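Local coordinates for protein putative glycosyl hydrolase (Bacteroides thetaiotaomicron VPI-5482, PDB 3K11) that is of unknown function but probably acts as a glycosyl hydrolase, as its membership of family 88 suggests, at residues D145-L159 and F205-Y217. Sequence-based numbering, arbitrary orientation. Where two conformers were deposited one is given.
Sequences DDAGAVCTAMIKLRL and FMGIPAVAQMSRY. With EDO (1,2-ethanediol), chain I; EDO (1,2-ethanediol), chain P.
Helices 148-160 and 202-217 pack side by side in the (alpha/alpha)6 barrel expected for the six-hairpin clan, to which glycoside hydrolase family 88 belongs. Their segments run nearly parallel, 24° apart, with axes 7.9 Å from each other at closest. The tightest part is at G148 and T152. G148 has no side chain, so its CA comes 3.1 Å from M206 O in a nearly straight CA-H...O contact. T152 OG1 hydrogen-bonds back to G148 O, which also accepts from T152 N. T152 OG1 also comes 3.0 Å from A210 N, but the angle is too poor for a hydrogen bond. The same oxygen packs on A210 CB, while T152 CG2 reaches P209 CB and Q213 CG.

Further along, the packing is knobs-into-holes. I155 enters a hole formed by A210, Q213, M214 and Y217, and its CD1 touches M214 SE at 3.7 Å. Q213 in turn fits among T152, I155, K156 and L159. Its chain bends at chi2, which lays the amide across the K156 chain. Q213 OE1 accepts from R216 NH1 on a lone pair, at 2.9 Å. This bond helps hold the R216 guanidinium, and L159 CD1 rests over one face of it. A water also links R216 NH1 to K156 O.

At the C-terminal ends, R158 NE donates to Y217 OH at 3.0 Å, but the bond is bent (139°). The guanidinium and ring planes are 68° apart. D167 also bonds Y217 OH, and R158 NH1 is held by the carbonyls of E162 and L164. At the other end, D145 OD1 touches M206 CG. Both carboxylate oxygens of D145 accept hydrogen bonds from a 1,2-ethanediol, probably from the crystallisation liquor.

Helix 265-281 packs against F205 and Q213, and its E277 forms a salt bridge with K156. Helix 167-180 meets M214 and Y217, and helix 222-240 meets I208, M214 and S215.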
# COMPACT_ATOMS: atom_id res chain seq x y z
N ASP A 145 -10.58 31.66 -4.39
CA ASP A 145 -11.84 30.94 -4.07
C ASP A 145 -13.06 31.75 -4.27
O ASP A 145 -14.15 31.19 -4.43
CB ASP A 145 -11.94 30.61 -2.58
CG ASP A 145 -11.09 29.49 -2.18
OD1 ASP A 145 -10.49 28.84 -3.05
OD2 ASP A 145 -11.05 29.25 -0.96
N ASP A 146 -12.90 33.06 -4.18
CA ASP A 146 -14.02 34.01 -4.31
C ASP A 146 -14.24 34.42 -5.75
O ASP A 146 -15.18 35.14 -6.00
CB ASP A 146 -13.72 35.29 -3.53
CG ASP A 146 -13.69 35.09 -2.03
OD1 ASP A 146 -14.31 34.12 -1.54
OD2 ASP A 146 -13.10 35.96 -1.34
N ALA A 147 -13.40 33.99 -6.70
CA ALA A 147 -13.39 34.57 -8.03
C ALA A 147 -13.18 33.65 -9.20
O ALA A 147 -13.88 33.73 -10.21
CB ALA A 147 -12.32 35.70 -8.10
N GLY A 148 -12.20 32.78 -9.12
CA GLY A 148 -11.72 32.11 -10.33
C GLY A 148 -12.65 31.20 -11.10
O GLY A 148 -12.89 31.40 -12.31
N ALA A 149 -13.21 30.21 -10.40
CA ALA A 149 -14.09 29.21 -11.01
C ALA A 149 -15.31 29.87 -11.62
O ALA A 149 -15.74 29.48 -12.69
CB ALA A 149 -14.49 28.17 -9.99
N VAL A 150 -15.88 30.86 -10.91
CA VAL A 150 -17.06 31.58 -11.42
C VAL A 150 -16.72 32.46 -12.61
O VAL A 150 -17.39 32.42 -13.62
CB VAL A 150 -17.74 32.41 -10.31
CG1 VAL A 150 -18.88 33.27 -10.89
CG2 VAL A 150 -18.29 31.46 -9.22
N CYS A 151 -15.64 33.23 -12.49
CA CYS A 151 -15.14 34.05 -13.59
C CYS A 151 -14.90 33.20 -14.84
O CYS A 151 -15.30 33.58 -15.95
CB CYS A 151 -13.83 34.71 -13.18
SG CYS A 151 -13.34 36.02 -14.36
N THR A 152 -14.29 32.02 -14.67
CA THR A 152 -14.01 31.12 -15.77
C THR A 152 -15.28 30.78 -16.53
O THR A 152 -15.32 30.85 -17.76
CB THR A 152 -13.31 29.87 -15.27
OG1 THR A 152 -12.05 30.25 -14.68
CG2 THR A 152 -13.05 28.82 -16.37
N ALA A 153 -16.30 30.33 -15.80
CA ALA A 153 -17.59 29.99 -16.43
C ALA A 153 -18.26 31.16 -17.13
O ALA A 153 -18.87 30.98 -18.20
CB ALA A 153 -18.53 29.39 -15.40
N MSE A 154 -18.17 32.36 -16.55
CA MSE A 154 -18.77 33.56 -17.15
C MSE A 154 -18.08 33.91 -18.46
O MSE A 154 -18.74 34.26 -19.41
CB MSE A 154 -18.68 34.74 -16.19
CG MSE A 154 -19.67 34.63 -15.05
SE MSE A 154 -19.51 36.19 -13.87
CE MSE A 154 -20.98 35.75 -12.71
N ILE A 155 -16.74 33.82 -18.49
CA ILE A 155 -16.01 34.00 -19.76
C ILE A 155 -16.45 32.97 -20.81
O ILE A 155 -16.82 33.33 -21.93
CB ILE A 155 -14.50 33.89 -19.53
CG1 ILE A 155 -14.00 35.10 -18.72
CG2 ILE A 155 -13.76 33.84 -20.87
CD1 ILE A 155 -12.59 34.80 -18.00
N LYS A 156 -16.51 31.69 -20.43
CA LYS A 156 -16.92 30.66 -21.34
C LYS A 156 -18.27 30.92 -21.97
O LYS A 156 -18.43 30.82 -23.19
CB LYS A 156 -16.96 29.31 -20.65
CG LYS A 156 -15.59 28.72 -20.33
CD LYS A 156 -15.77 27.55 -19.41
CE LYS A 156 -14.50 26.75 -19.18
NZ LYS A 156 -14.72 25.61 -18.23
N LEU A 157 -19.25 31.31 -21.16
CA LEU A 157 -20.58 31.54 -21.72
C LEU A 157 -20.67 32.85 -22.50
O LEU A 157 -21.29 32.91 -23.56
CB LEU A 157 -21.67 31.47 -20.65
CG LEU A 157 -23.12 31.41 -21.18
CD1 LEU A 157 -23.31 30.23 -22.14
CD2 LEU A 157 -24.09 31.27 -20.00
N ARG A 158 -20.01 33.90 -22.01
CA ARG A 158 -20.07 35.14 -22.73
C ARG A 158 -19.43 35.03 -24.11
O ARG A 158 -19.88 35.67 -25.07
CB ARG A 158 -19.44 36.28 -21.94
CG ARG A 158 -19.58 37.61 -22.68
CD ARG A 158 -19.46 38.78 -21.73
NE ARG A 158 -19.07 39.93 -22.53
CZ ARG A 158 -19.89 40.58 -23.33
NH1 ARG A 158 -21.18 40.28 -23.39
NH2 ARG A 158 -19.42 41.57 -24.08
N LEU A 159 -18.37 34.24 -24.23
CA LEU A 159 -17.78 34.04 -25.55
C LEU A 159 -18.71 33.28 -26.49
O LEU A 159 -18.55 33.37 -27.70
CB LEU A 159 -16.43 33.35 -25.43
CG LEU A 159 -15.32 34.24 -24.85
CD1 LEU A 159 -14.08 33.39 -24.50
CD2 LEU A 159 -14.92 35.40 -25.76
N PHE A 205 -6.41 25.24 -9.75
CA PHE A 205 -7.75 25.28 -10.33
C PHE A 205 -8.45 26.58 -10.02
O PHE A 205 -9.19 27.10 -10.85
CB PHE A 205 -8.58 24.09 -9.86
CG PHE A 205 -9.95 24.07 -10.43
CD1 PHE A 205 -10.17 23.76 -11.79
CD2 PHE A 205 -11.02 24.40 -9.62
CE1 PHE A 205 -11.45 23.79 -12.32
CE2 PHE A 205 -12.32 24.45 -10.15
CZ PHE A 205 -12.53 24.12 -11.49
N MSE A 206 -8.20 27.14 -8.85
CA MSE A 206 -8.85 28.41 -8.54
C MSE A 206 -8.35 29.54 -9.44
O MSE A 206 -9.10 30.46 -9.77
CB MSE A 206 -8.70 28.80 -7.08
CG MSE A 206 -9.13 27.78 -6.10
SE MSE A 206 -11.01 27.17 -6.33
CE MSE A 206 -10.82 25.27 -5.64
N GLY A 207 -7.08 29.49 -9.83
CA GLY A 207 -6.45 30.56 -10.62
C GLY A 207 -6.17 30.35 -12.10
O GLY A 207 -6.38 31.25 -12.90
N ILE A 208 -5.75 29.15 -12.49
CA ILE A 208 -5.21 28.97 -13.86
C ILE A 208 -6.27 28.99 -14.95
O ILE A 208 -6.09 29.71 -15.92
CB ILE A 208 -4.26 27.76 -13.95
CG1 ILE A 208 -3.10 28.00 -12.97
CG2 ILE A 208 -3.79 27.51 -15.40
CD1 ILE A 208 -2.17 26.74 -12.80
N PRO A 209 -7.42 28.29 -14.77
CA PRO A 209 -8.45 28.34 -15.82
C PRO A 209 -8.94 29.75 -16.16
O PRO A 209 -9.18 30.05 -17.34
CB PRO A 209 -9.57 27.46 -15.26
CG PRO A 209 -8.81 26.44 -14.40
CD PRO A 209 -7.83 27.37 -13.70
N ALA A 210 -9.07 30.61 -15.16
CA ALA A 210 -9.50 31.99 -15.39
C ALA A 210 -8.50 32.72 -16.30
O ALA A 210 -8.89 33.48 -17.19
CB ALA A 210 -9.63 32.73 -14.06
N VAL A 211 -7.22 32.55 -15.99
CA VAL A 211 -6.16 33.17 -16.77
C VAL A 211 -6.19 32.61 -18.19
O VAL A 211 -6.14 33.36 -19.15
CB VAL A 211 -4.77 33.04 -16.09
CG1 VAL A 211 -3.67 33.70 -16.98
CG2 VAL A 211 -4.78 33.67 -14.67
N ALA A 212 -6.26 31.28 -18.34
CA ALA A 212 -6.38 30.65 -19.66
C ALA A 212 -7.60 31.18 -20.46
O ALA A 212 -7.48 31.52 -21.65
CB ALA A 212 -6.41 29.08 -19.53
N GLN A 213 -8.75 31.28 -19.82
CA GLN A 213 -9.93 31.80 -20.51
C GLN A 213 -9.83 33.26 -20.85
O GLN A 213 -10.30 33.69 -21.91
CB GLN A 213 -11.20 31.50 -19.69
CG GLN A 213 -11.62 30.01 -19.75
CD GLN A 213 -12.09 29.58 -21.11
OE1 GLN A 213 -12.67 30.36 -21.85
NE2 GLN A 213 -11.83 28.33 -21.47
N MSE A 214 -9.22 34.05 -19.97
CA MSE A 214 -9.03 35.48 -20.28
C MSE A 214 -8.18 35.66 -21.51
O MSE A 214 -8.34 36.68 -22.20
CB MSE A 214 -8.36 36.27 -19.16
CG MSE A 214 -9.20 36.90 -18.16
SE MSE A 214 -10.73 37.91 -18.68
CE MSE A 214 -10.17 39.66 -18.69
N SER A 215 -7.28 34.71 -21.82
CA SER A 215 -6.52 34.81 -23.07
C SER A 215 -7.44 34.79 -24.28
O SER A 215 -7.09 35.31 -25.33
CB SER A 215 -5.45 33.71 -23.19
OG SER A 215 -6.00 32.50 -23.67
N ARG A 216 -8.61 34.17 -24.15
CA ARG A 216 -9.61 34.09 -25.21
C ARG A 216 -10.53 35.30 -25.22
O ARG A 216 -11.10 35.67 -26.27
CB ARG A 216 -10.50 32.84 -25.03
CG ARG A 216 -9.77 31.51 -25.00
CD ARG A 216 -10.72 30.36 -24.75
NE ARG A 216 -11.69 30.27 -25.84
CZ ARG A 216 -13.01 30.05 -25.72
NH1 ARG A 216 -13.63 29.87 -24.54
NH2 ARG A 216 -13.74 30.01 -26.83
N TYR A 217 -10.67 35.94 -24.07
CA TYR A 217 -11.65 37.03 -23.87
C TYR A 217 -11.08 38.40 -24.14
O TYR A 217 -11.79 39.28 -24.64
CB TYR A 217 -12.14 36.98 -22.43
CG TYR A 217 -13.31 37.88 -22.09
CD1 TYR A 217 -14.62 37.47 -22.31
CD2 TYR A 217 -13.10 39.08 -21.47
CE1 TYR A 217 -15.67 38.25 -21.97
CE2 TYR A 217 -14.13 39.87 -21.12
CZ TYR A 217 -15.43 39.48 -21.39
OH TYR A 217 -16.48 40.30 -21.00
C1 EDO I . -10.47 26.00 -1.64
O1 EDO I . -9.36 26.33 -2.48
C2 EDO I . -9.96 25.94 -0.22
O2 EDO I . -9.96 27.25 0.28
C1 EDO P . -22.08 35.33 -30.06
O1 EDO P . -22.78 36.27 -29.28
C2 EDO P . -20.61 35.50 -29.74
O2 EDO P . -20.04 34.22 -29.99
O HOH W 1 -16.62 29.52 -24.56